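Local coordinates for protein 15-O-acetyltransferase (Fusarium sporotrichioides, PDB 3FP0) that transfers an acetyl group to the C-15 hydroxyl of trichothecene intermediates during the biosynthesis of mycotoxins such as T-2 toxin, at residues A[47-52]-A[468-473]. Residues are numbered along the deposited sequence; the frame is centred on the assembly and turned at random.
With FP0 ((3alpha)-15-hydroxy-12,13-epoxytrichothec-9-en-3-yl acetate), chain C.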
loop_
_atom_site.group_PDB
_atom_site.type_symbol
_atom_site.label_atom_id
_atom_site.label_comp_id
_atom_site.label_asym_id
_atom_site.label_seq_id
_atom_site.Cartn_x
_atom_site.Cartn_y
_atom_site.Cartn_z
ATOM N N ARG A 47 -6.985 -3.588 15.334
ATOM C CA ARG A 47 -8.403 -3.621 15.725
ATOM C C ARG A 47 -9.186 -2.364 15.366
ATOM O O ARG A 47 -10.411 -2.417 15.171
ATOM C CB ARG A 47 -8.548 -3.948 17.210
ATOM C CG ARG A 47 -8.244 -5.445 17.519
ATOM C CD ARG A 47 -8.561 -5.823 18.995
ATOM N NE ARG A 47 -8.404 -7.288 19.234
ATOM C CZ ARG A 47 -9.280 -8.216 18.816
ATOM N NH1 ARG A 47 -10.385 -7.861 18.156
ATOM N NH2 ARG A 47 -9.080 -9.487 19.069
ATOM N N ARG A 48 -8.466 -1.249 15.266
ATOM C CA ARG A 48 -9.046 0.042 14.959
ATOM C C ARG A 48 -8.752 0.481 13.520
ATOM O O ARG A 48 -8.924 1.641 13.176
ATOM C CB ARG A 48 -8.544 1.067 15.971
ATOM C CG ARG A 48 -9.148 0.766 17.344
ATOM C CD ARG A 48 -8.620 1.632 18.459
ATOM N NE ARG A 48 -9.357 1.302 19.679
ATOM C CZ ARG A 48 -9.047 0.294 20.502
ATOM N NH1 ARG A 48 -8.002 -0.500 20.245
ATOM N NH2 ARG A 48 -9.814 0.062 21.575
ATOM N N ALA A 49 -8.280 -0.463 12.717
ATOM C CA ALA A 49 -8.061 -0.272 11.265
ATOM C C ALA A 49 -6.956 0.702 10.847
ATOM O O ALA A 49 -6.994 1.219 9.730
ATOM C CB ALA A 49 -9.395 0.062 10.543
ATOM N N LEU A 50 -5.933 0.892 11.684
ATOM C CA LEU A 50 -4.807 1.763 11.283
ATOM C C LEU A 50 -4.085 1.075 10.118
ATOM O O LEU A 50 -3.938 -0.138 10.124
ATOM C CB LEU A 50 -3.806 1.979 12.439
ATOM C CG LEU A 50 -2.460 2.687 12.154
ATOM C CD1 LEU A 50 -2.600 4.126 11.598
ATOM C CD2 LEU A 50 -1.543 2.685 13.390
ATOM N N TYR A 51 -3.703 1.861 9.114
ATOM C CA TYR A 51 -3.070 1.352 7.900
ATOM C C TYR A 51 -3.916 0.384 7.026
ATOM O O TYR A 51 -3.386 -0.141 6.034
ATOM C CB TYR A 51 -1.703 0.719 8.263
ATOM C CG TYR A 51 -0.709 1.710 8.904
ATOM C CD1 TYR A 51 -0.685 3.070 8.510
ATOM C CD2 TYR A 51 0.217 1.278 9.860
ATOM C CE1 TYR A 51 0.233 4.001 9.111
ATOM C CE2 TYR A 51 1.138 2.174 10.448
ATOM C CZ TYR A 51 1.155 3.513 10.062
ATOM O OH TYR A 51 2.056 4.373 10.625
ATOM N N ASP A 52 -5.215 0.227 7.293
ATOM C CA ASP A 52 -6.083 -0.554 6.398
ATOM C C ASP A 52 -5.929 0.014 4.984
ATOM O O ASP A 52 -5.786 1.255 4.791
ATOM C CB ASP A 52 -7.583 -0.442 6.791
ATOM C CG ASP A 52 -8.054 -1.522 7.769
ATOM O OD1 ASP A 52 -7.223 -2.201 8.450
ATOM O OD2 ASP A 52 -9.297 -1.702 7.839
ATOM N N VAL A 468 -5.676 4.311 -1.139
ATOM C CA VAL A 468 -5.896 5.115 0.072
ATOM C C VAL A 468 -5.676 4.273 1.337
ATOM O O VAL A 468 -6.192 3.166 1.429
ATOM C CB VAL A 468 -7.300 5.759 -0.005
ATOM C CG1 VAL A 468 -7.677 6.507 1.283
ATOM C CG2 VAL A 468 -7.370 6.667 -1.250
ATOM N N VAL A 469 -4.927 4.810 2.314
ATOM C CA VAL A 469 -4.567 4.081 3.554
ATOM C C VAL A 469 -5.087 4.860 4.764
ATOM O O VAL A 469 -5.050 6.099 4.765
ATOM C CB VAL A 469 -3.038 3.841 3.627
ATOM C CG1 VAL A 469 -2.588 3.084 4.890
ATOM C CG2 VAL A 469 -2.564 3.107 2.354
ATOM N N ASN A 470 -5.578 4.146 5.773
ATOM C CA ASN A 470 -6.071 4.840 6.985
ATOM C C ASN A 470 -4.918 5.448 7.765
ATOM O O ASN A 470 -3.984 4.734 8.090
ATOM C CB ASN A 470 -6.798 3.870 7.872
ATOM C CG ASN A 470 -8.206 3.629 7.419
ATOM O OD1 ASN A 470 -8.774 4.354 6.545
ATOM N ND2 ASN A 470 -8.803 2.608 8.005
ATOM N N GLN A 471 -4.969 6.762 8.036
ATOM C CA GLN A 471 -3.942 7.369 8.905
ATOM C C GLN A 471 -4.509 7.782 10.253
ATOM O O GLN A 471 -5.397 8.636 10.309
ATOM C CB GLN A 471 -3.278 8.591 8.268
ATOM C CG GLN A 471 -2.285 9.292 9.223
ATOM C CD GLN A 471 -1.001 8.471 9.448
ATOM O OE1 GLN A 471 -1.000 7.524 10.223
ATOM N NE2 GLN A 471 0.094 8.888 8.830
ATOM N N SER A 472 -3.973 7.182 11.312
ATOM C CA SER A 472 -4.364 7.521 12.675
ATOM C C SER A 472 -3.147 7.931 13.518
ATOM O O SER A 472 -3.245 8.026 14.740
ATOM C CB SER A 472 -5.091 6.332 13.324
ATOM O OG SER A 472 -6.475 6.412 13.018
ATOM N N LEU A 473 -1.996 8.090 12.872
ATOM C CA LEU A 473 -0.818 8.657 13.505
ATOM C C LEU A 473 -0.639 10.070 12.995
ATOM O O LEU A 473 -1.189 10.421 11.952
ATOM C CB LEU A 473 0.428 7.780 13.255
ATOM C CG LEU A 473 0.487 6.453 14.038
ATOM C CD1 LEU A 473 1.864 5.830 13.903
ATOM C CD2 LEU A 473 0.128 6.589 15.510
HETATM C C2 FP0 C . 5.701 1.320 8.036
HETATM C C6 FP0 C . 4.238 1.625 5.492
HETATM C C5 FP0 C . 5.057 0.346 5.891
HETATM C C4 FP0 C . 6.571 0.593 5.834
HETATM C C3 FP0 C . 6.996 1.132 7.229
HETATM C C11 FP0 C . 4.693 2.849 6.323
HETATM C C10 FP0 C . 3.650 3.986 6.277
HETATM C C9 FP0 C . 2.364 3.810 5.855
HETATM C C8 FP0 C . 1.856 2.506 5.292
HETATM C C12 FP0 C . 4.944 0.158 7.420
HETATM C C13 FP0 C . 3.732 -0.412 8.096
HETATM O O4 FP0 C . 9.502 1.425 6.225
HETATM C C17 FP0 C . 8.973 2.465 6.607
HETATM C C18 FP0 C . 9.535 3.861 6.521
HETATM O O3 FP0 C . 7.687 2.377 7.187
HETATM O O2 FP0 C . 5.002 -1.125 8.038
HETATM O O1 FP0 C . 5.016 2.551 7.709
HETATM C C14 FP0 C . 4.741 -0.899 5.030
HETATM C C7 FP0 C . 2.741 1.368 5.777
HETATM C C15 FP0 C . 4.542 1.963 4.029
HETATM O O12 FP0 C . 3.703 1.285 3.076
HETATM C C16 FP0 C . 1.380 4.937 5.912
#
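Asn470 binds the turn 49-52 through three hydrogen bonds. Asn470 N donates to Asp52 O at 3.1 Å, within the carbonyl plane, and Asn470 O accepts from Tyr51 N, a more bent bond (N-H...O 145°). Its side chain points at the turn, with CG anti to the carbonyl carbon (chi1 -81°), which brings Asn470 ND2 2.9 Å from Ala49 O. That oxygen also takes Asp52 N, the closing bond of the type II beta turn, and the two donors reach it from opposite faces of the carbonyl plane. The amide is fixed further by Trp138 and Glu142, which bond to OD1 and ND2. Gln471 runs alongside Tyr51, its bent chain carrying OE1 back to accept from Leu473 N, and Tyr51 OH pairs with the hydroxyl of Tyr475.

Van der Waals contacts flank these bonds. Leu50 CD1 covers Ser472 N at 3.4 Å, a buried amide with no partner in the model, while Leu50 CG lies over the centre of the Tyr51 ring. Tyr51 lines the site of the bound trichothecene, whose C8 takes the other face and whose C16 methyl is 3.5 Å from Tyr51 CE1. Val469 CG1 approaches the ring edge, and Leu473 CD1 lies 3.6 Å from Tyr51 OH.

Ala49, the C-prime residue of the Schellman motif that ends helix 43-46, also opens the turn, and the chain then enters strand 53-61, beside its antiparallel neighbour 457-469; helix 134-147 and strand 486-494 pack around the junction.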